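Local coordinates for putative efflux transporter (PDB 4L8J), which probably serves as the periplasmic membrane-fusion (adaptor) subunit of an HlyD-type efflux system, bridging inner-membrane pump and outer-membrane channel, at residues I70-A84 with Y112-M126. Residues are numbered along the deposited sequence; the frame is centred on the assembly and turned at random. Where two conformers were deposited one is given.
Sequences ISLQYAADKAAYETA and YQKAKSAYELSTNNM
Y74, Y81, Y112 and Y119 each carry CG anti to the backbone N (chi1 170° for Y81), which lays their rings along one side of the seam between the two helices as an aromatic cluster. Y119 reaches across into the hole formed by Y74, D77, K78 and Y81. K78 CA lies over one face of its ring in a CH-pi contact, 3.8 Å from the centroid, with T123 OG1 over the opposite face, while K78 CG runs on past the phenol oxygen. On its flanks the ring meets Y81, with Y119 CD2 3.6 Å from Y81 CG, and Y74, whose ring face receives Y119 CE1; both ring pairs are oblique. Y81 and Y112 point the same way, planes at 42°, and their OH atoms share a 3.1 Å hydrogen bond. Water 1 links Y74 OH to T123 OG1, and water 2 donates to D77 O and A115 O, tying the backbones together. A84 CB meets A115 CB at 3.8 Å, and S122 CB lies against Y74 CA. At the far end the selenomethionine M126 bends its chain so that CE lies 3.5 Å from S71 OG and SE is placed obliquely beside the Y74 ring, while I70 CG2 rests on the N125–M126 backbone. Segments 70-84 and 112-126 run antiparallel at 152° with axes 8.5 Å apart; their parent helices, 68-95 and 102-127, are consistent with the alpha-helical hairpin of HlyD-type membrane-fusion proteins. I70 and N125 touch V41 at its base, where strand 61-65 enters and strand 130-132, its antiparallel neighbour in a four-stranded sheet, leaves.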
loop_
_atom_site.group_PDB
_atom_site.type_symbol
_atom_site.label_atom_id
_atom_site.label_comp_id
_atom_site.label_asym_id
_atom_site.label_seq_id
_atom_site.Cartn_x
_atom_site.Cartn_y
_atom_site.Cartn_z
ATOM N N ILE A 70 15.065 -45.258 -68.081
ATOM C CA ILE A 70 15.554 -43.890 -67.947
ATOM C C ILE A 70 17.084 -43.878 -68.118
ATOM O O ILE A 70 17.606 -42.992 -68.795
ATOM C CB ILE A 70 15.075 -43.304 -66.603
ATOM C CG1 ILE A 70 13.559 -43.048 -66.677
ATOM C CG2 ILE A 70 15.839 -42.019 -66.246
ATOM C CD1 ILE A 70 12.820 -42.878 -65.281
ATOM N N SER A 71 17.780 -44.902 -67.564
ATOM C CA SER A 71 19.234 -45.047 -67.671
ATOM C C SER A 71 19.681 -45.182 -69.138
ATOM O O SER A 71 20.716 -44.616 -69.510
ATOM C CB SER A 71 19.714 -46.249 -66.863
ATOM O OG SER A 71 21.128 -46.355 -66.876
ATOM N N LEU A 72 18.891 -45.911 -69.962
ATOM C CA LEU A 72 19.151 -46.113 -71.392
ATOM C C LEU A 72 19.016 -44.790 -72.143
ATOM O O LEU A 72 19.910 -44.455 -72.911
ATOM C CB LEU A 72 18.222 -47.174 -71.997
ATOM C CG LEU A 72 18.617 -48.617 -71.699
ATOM C CD1 LEU A 72 17.393 -49.497 -71.509
ATOM C CD2 LEU A 72 19.521 -49.176 -72.781
ATOM N N GLN A 73 17.933 -44.022 -71.878
ATOM C CA GLN A 73 17.712 -42.709 -72.476
ATOM C C GLN A 73 18.823 -41.735 -72.069
ATOM O O GLN A 73 19.329 -41.023 -72.921
ATOM C CB GLN A 73 16.335 -42.145 -72.095
ATOM C CG GLN A 73 15.901 -40.951 -72.953
ATOM C CD GLN A 73 15.777 -41.333 -74.411
ATOM O OE1 GLN A 73 14.973 -42.192 -74.794
ATOM N NE2 GLN A 73 16.619 -40.745 -75.246
ATOM N N TYR A 74 19.232 -41.760 -70.791
ATOM C CA TYR A 74 20.297 -40.920 -70.239
ATOM C C TYR A 74 21.615 -41.111 -71.036
ATOM O O TYR A 74 22.163 -40.118 -71.521
ATOM C CB TYR A 74 20.494 -41.202 -68.726
ATOM C CG TYR A 74 21.639 -40.434 -68.097
ATOM C CD1 TYR A 74 22.936 -40.941 -68.108
ATOM C CD2 TYR A 74 21.427 -39.201 -67.489
ATOM C CE1 TYR A 74 24.002 -40.219 -67.574
ATOM C CE2 TYR A 74 22.479 -38.486 -66.918
ATOM C CZ TYR A 74 23.767 -38.994 -66.972
ATOM O OH TYR A 74 24.800 -38.285 -66.408
ATOM N N ALA A 75 22.105 -42.378 -71.163
ATOM C CA ALA A 75 23.337 -42.726 -71.871
ATOM C C ALA A 75 23.289 -42.344 -73.365
ATOM O O ALA A 75 24.332 -42.004 -73.932
ATOM C CB ALA A 75 23.632 -44.222 -71.732
ATOM N N ALA A 76 22.100 -42.422 -73.996
ATOM C CA ALA A 76 21.901 -42.037 -75.396
ATOM C C ALA A 76 21.897 -40.510 -75.524
ATOM O O ALA A 76 22.501 -39.965 -76.444
ATOM C CB ALA A 76 20.593 -42.622 -75.920
ATOM N N ASP A 77 21.238 -39.812 -74.587
ATOM C CA ASP A 77 21.184 -38.350 -74.591
ATOM C C ASP A 77 22.566 -37.780 -74.239
ATOM O O ASP A 77 22.961 -36.762 -74.807
ATOM C CB ASP A 77 20.081 -37.837 -73.637
ATOM C CG ASP A 77 18.659 -38.103 -74.118
ATOM O OD1 ASP A 77 18.488 -38.479 -75.287
ATOM O OD2 ASP A 77 17.715 -37.842 -73.347
ATOM N N LYS A 78 23.315 -38.470 -73.359
ATOM C CA LYS A 78 24.680 -38.098 -72.958
ATOM C C LYS A 78 25.605 -38.123 -74.171
ATOM O O LYS A 78 26.285 -37.126 -74.430
ATOM C CB LYS A 78 25.223 -39.025 -71.849
ATOM C CG LYS A 78 26.597 -38.614 -71.309
ATOM C CD LYS A 78 27.019 -39.482 -70.122
ATOM C CE LYS A 78 28.328 -39.044 -69.511
ATOM N NZ LYS A 78 29.502 -39.461 -70.324
ATOM N N ALA A 79 25.617 -39.252 -74.913
ATOM C CA ALA A 79 26.421 -39.424 -76.122
ATOM C C ALA A 79 26.035 -38.357 -77.179
ATOM O O ALA A 79 26.923 -37.666 -77.675
ATOM C CB ALA A 79 26.243 -40.827 -76.677
ATOM N N ALA A 80 24.719 -38.164 -77.445
ATOM C CA ALA A 80 24.229 -37.164 -78.408
ATOM C C ALA A 80 24.663 -35.741 -78.012
ATOM O O ALA A 80 25.053 -34.969 -78.881
ATOM C CB ALA A 80 22.717 -37.244 -78.545
ATOM N N TYR A 81 24.670 -35.423 -76.704
ATOM C CA TYR A 81 25.114 -34.124 -76.201
ATOM C C TYR A 81 26.601 -33.954 -76.425
ATOM O O TYR A 81 27.016 -32.899 -76.868
ATOM C CB TYR A 81 24.782 -33.940 -74.701
ATOM C CG TYR A 81 25.435 -32.715 -74.103
ATOM C CD1 TYR A 81 24.891 -31.447 -74.295
ATOM C CD2 TYR A 81 26.636 -32.810 -73.404
ATOM C CE1 TYR A 81 25.517 -30.307 -73.798
ATOM C CE2 TYR A 81 27.272 -31.676 -72.900
ATOM C CZ TYR A 81 26.706 -30.425 -73.099
ATOM O OH TYR A 81 27.312 -29.303 -72.591
ATOM N N GLU A 82 27.406 -34.973 -76.084
ATOM C CA GLU A 82 28.859 -34.927 -76.238
ATOM C C GLU A 82 29.280 -34.739 -77.702
ATOM O O GLU A 82 30.212 -33.969 -77.954
ATOM C CB GLU A 82 29.496 -36.183 -75.660
ATOM C CG GLU A 82 29.532 -36.130 -74.143
ATOM C CD GLU A 82 29.887 -37.425 -73.444
ATOM O OE1 GLU A 82 30.272 -38.399 -74.130
ATOM O OE2 GLU A 82 29.789 -37.451 -72.196
ATOM N N THR A 83 28.596 -35.420 -78.657
ATOM C CA THR A 83 28.862 -35.272 -80.101
ATOM C C THR A 83 28.459 -33.860 -80.556
ATOM O O THR A 83 29.223 -33.224 -81.281
ATOM C CB THR A 83 28.114 -36.348 -80.925
ATOM O OG1 THR A 83 28.497 -37.638 -80.480
ATOM C CG2 THR A 83 28.387 -36.245 -82.429
ATOM N N ALA A 84 27.272 -33.365 -80.144
ATOM C CA ALA A 84 26.822 -32.020 -80.550
ATOM C C ALA A 84 27.735 -30.942 -79.983
ATOM O O ALA A 84 28.036 -29.981 -80.686
ATOM C CB ALA A 84 25.388 -31.773 -80.113
ATOM N N TYR A 112 22.933 -28.262 -80.901
ATOM C CA TYR A 112 23.559 -28.343 -79.585
ATOM C C TYR A 112 22.535 -28.037 -78.489
ATOM O O TYR A 112 22.473 -28.775 -77.510
ATOM C CB TYR A 112 24.757 -27.383 -79.511
ATOM C CG TYR A 112 25.296 -27.191 -78.113
ATOM C CD1 TYR A 112 26.098 -28.161 -77.514
ATOM C CD2 TYR A 112 24.946 -26.075 -77.358
ATOM C CE1 TYR A 112 26.555 -28.014 -76.205
ATOM C CE2 TYR A 112 25.389 -25.921 -76.048
ATOM C CZ TYR A 112 26.216 -26.880 -75.485
ATOM O OH TYR A 112 26.659 -26.724 -74.194
ATOM N N GLN A 113 21.736 -26.957 -78.636
ATOM C CA GLN A 113 20.726 -26.615 -77.631
ATOM C C GLN A 113 19.671 -27.729 -77.520
ATOM O O GLN A 113 19.269 -28.062 -76.415
ATOM C CB GLN A 113 20.069 -25.253 -77.921
ATOM C CG GLN A 113 21.088 -24.079 -77.990
ATOM C CD GLN A 113 21.683 -23.559 -76.678
ATOM O OE1 GLN A 113 21.581 -24.164 -75.596
ATOM N NE2 GLN A 113 22.335 -22.403 -76.757
ATOM N N LYS A 114 19.261 -28.326 -78.659
ATOM C CA LYS A 114 18.317 -29.448 -78.702
ATOM C C LYS A 114 18.888 -30.620 -77.908
ATOM O O LYS A 114 18.213 -31.122 -77.022
ATOM C CB LYS A 114 18.017 -29.855 -80.166
ATOM C CG LYS A 114 17.061 -28.880 -80.860
ATOM C CD LYS A 114 17.229 -28.854 -82.391
ATOM C CE LYS A 114 16.395 -27.784 -83.074
ATOM N NZ LYS A 114 16.773 -26.397 -82.668
ATOM N N ALA A 115 20.153 -31.006 -78.186
ATOM C CA ALA A 115 20.865 -32.084 -77.497
ATOM C C ALA A 115 21.035 -31.774 -76.000
ATOM O O ALA A 115 20.829 -32.654 -75.176
ATOM C CB ALA A 115 22.217 -32.313 -78.144
ATOM N N LYS A 116 21.375 -30.513 -75.661
ATOM C CA LYS A 116 21.535 -30.033 -74.289
ATOM C C LYS A 116 20.221 -30.169 -73.514
ATOM O O LYS A 116 20.228 -30.715 -72.413
ATOM C CB LYS A 116 22.028 -28.565 -74.274
ATOM C CG LYS A 116 22.357 -28.056 -72.880
ATOM C CD LYS A 116 23.036 -26.697 -72.894
ATOM C CE LYS A 116 23.633 -26.374 -71.549
ATOM N NZ LYS A 116 24.692 -27.347 -71.155
ATOM N N SER A 117 19.104 -29.673 -74.083
ATOM C CA SER A 117 17.778 -29.746 -73.459
ATOM C C SER A 117 17.340 -31.211 -73.213
ATOM O O SER A 117 16.845 -31.511 -72.126
ATOM C CB SER A 117 16.748 -29.015 -74.309
ATOM O OG SER A 117 16.977 -27.617 -74.239
ATOM N N ALA A 118 17.599 -32.116 -74.174
ATOM C CA ALA A 118 17.289 -33.548 -74.064
ATOM C C ALA A 118 18.101 -34.193 -72.933
ATOM O O ALA A 118 17.534 -34.943 -72.131
ATOM C CB ALA A 118 17.555 -34.259 -75.384
ATOM N N TYR A 119 19.414 -33.858 -72.838
ATOM C CA TYR A 119 20.307 -34.383 -71.790
ATOM C C TYR A 119 19.929 -33.814 -70.390
ATOM O O TYR A 119 20.019 -34.540 -69.400
ATOM C CB TYR A 119 21.771 -34.090 -72.143
ATOM C CG TYR A 119 22.822 -34.718 -71.242
ATOM C CD1 TYR A 119 22.618 -35.966 -70.653
ATOM C CD2 TYR A 119 24.054 -34.104 -71.049
ATOM C CE1 TYR A 119 23.594 -36.553 -69.843
ATOM C CE2 TYR A 119 25.048 -34.697 -70.276
ATOM C CZ TYR A 119 24.812 -35.915 -69.663
ATOM O OH TYR A 119 25.808 -36.474 -68.902
ATOM N N GLU A 120 19.482 -32.555 -70.309
ATOM C CA GLU A 120 19.064 -31.960 -69.034
ATOM C C GLU A 120 17.832 -32.683 -68.481
ATOM O O GLU A 120 17.770 -32.959 -67.287
ATOM C CB GLU A 120 18.778 -30.466 -69.189
ATOM C CG GLU A 120 20.034 -29.627 -69.361
ATOM C CD GLU A 120 19.830 -28.165 -69.712
ATOM O OE1 GLU A 120 18.764 -27.812 -70.269
ATOM O OE2 GLU A 120 20.766 -27.375 -69.454
ATOM N N LEU A 121 16.866 -32.994 -69.357
ATOM C CA LEU A 121 15.636 -33.706 -69.012
ATOM C C LEU A 121 15.965 -35.131 -68.537
ATOM O O LEU A 121 15.430 -35.538 -67.506
ATOM C CB LEU A 121 14.673 -33.731 -70.230
ATOM C CG LEU A 121 13.395 -34.579 -70.090
ATOM C CD1 LEU A 121 12.434 -33.983 -69.062
ATOM C CD2 LEU A 121 12.704 -34.721 -71.431
ATOM N N SER A 122 16.854 -35.871 -69.269
ATOM C CA SER A 122 17.219 -37.230 -68.873
ATOM C C SER A 122 18.042 -37.224 -67.561
ATOM O O SER A 122 17.937 -38.178 -66.791
ATOM C CB SER A 122 17.940 -37.974 -70.001
ATOM O OG SER A 122 19.299 -37.613 -70.184
ATOM N N THR A 123 18.829 -36.153 -67.297
ATOM C CA THR A 123 19.617 -35.986 -66.056
ATOM C C THR A 123 18.645 -35.851 -64.869
ATOM O O THR A 123 18.863 -36.470 -63.830
ATOM C CB THR A 123 20.574 -34.767 -66.170
ATOM O OG1 THR A 123 21.589 -35.069 -67.121
ATOM C CG2 THR A 123 21.239 -34.396 -64.855
ATOM N N ASN A 124 17.560 -35.081 -65.047
ATOM C CA ASN A 124 16.540 -34.887 -64.023
ATOM C C ASN A 124 15.753 -36.170 -63.775
ATOM O O ASN A 124 15.505 -36.512 -62.617
ATOM C CB ASN A 124 15.584 -33.764 -64.412
ATOM C CG ASN A 124 16.176 -32.372 -64.328
ATOM O OD1 ASN A 124 17.158 -32.109 -63.614
ATOM N ND2 ASN A 124 15.548 -31.437 -65.026
ATOM N N ASN A 125 15.364 -36.876 -64.857
ATOM C CA ASN A 125 14.609 -38.129 -64.782
ATOM C C ASN A 125 15.404 -39.187 -64.027
ATOM O O ASN A 125 14.827 -39.927 -63.235
ATOM C CB ASN A 125 14.237 -38.611 -66.187
ATOM C CG ASN A 125 13.145 -37.804 -66.853
ATOM O OD1 ASN A 125 12.520 -36.922 -66.258
ATOM N ND2 ASN A 125 12.889 -38.089 -68.112
HETATM N N MSE A 126 16.734 -39.220 -64.232
HETATM C CA MSE A 126 17.670 -40.134 -63.568
HETATM C C MSE A 126 17.717 -39.849 -62.056
HETATM O O MSE A 126 17.643 -40.770 -61.252
HETATM C CB MSE A 126 19.060 -39.979 -64.206
HETATM C CG MSE A 126 20.015 -41.092 -63.862
HETATM SE SE MSE A 126 19.507 -42.853 -64.598
HETATM C CE MSE A 126 21.398 -43.377 -65.128
HETATM O O HOH W 1 24.407 -35.499 -66.160
HETATM O O HOH W 2 21.030 -35.212 -75.962
#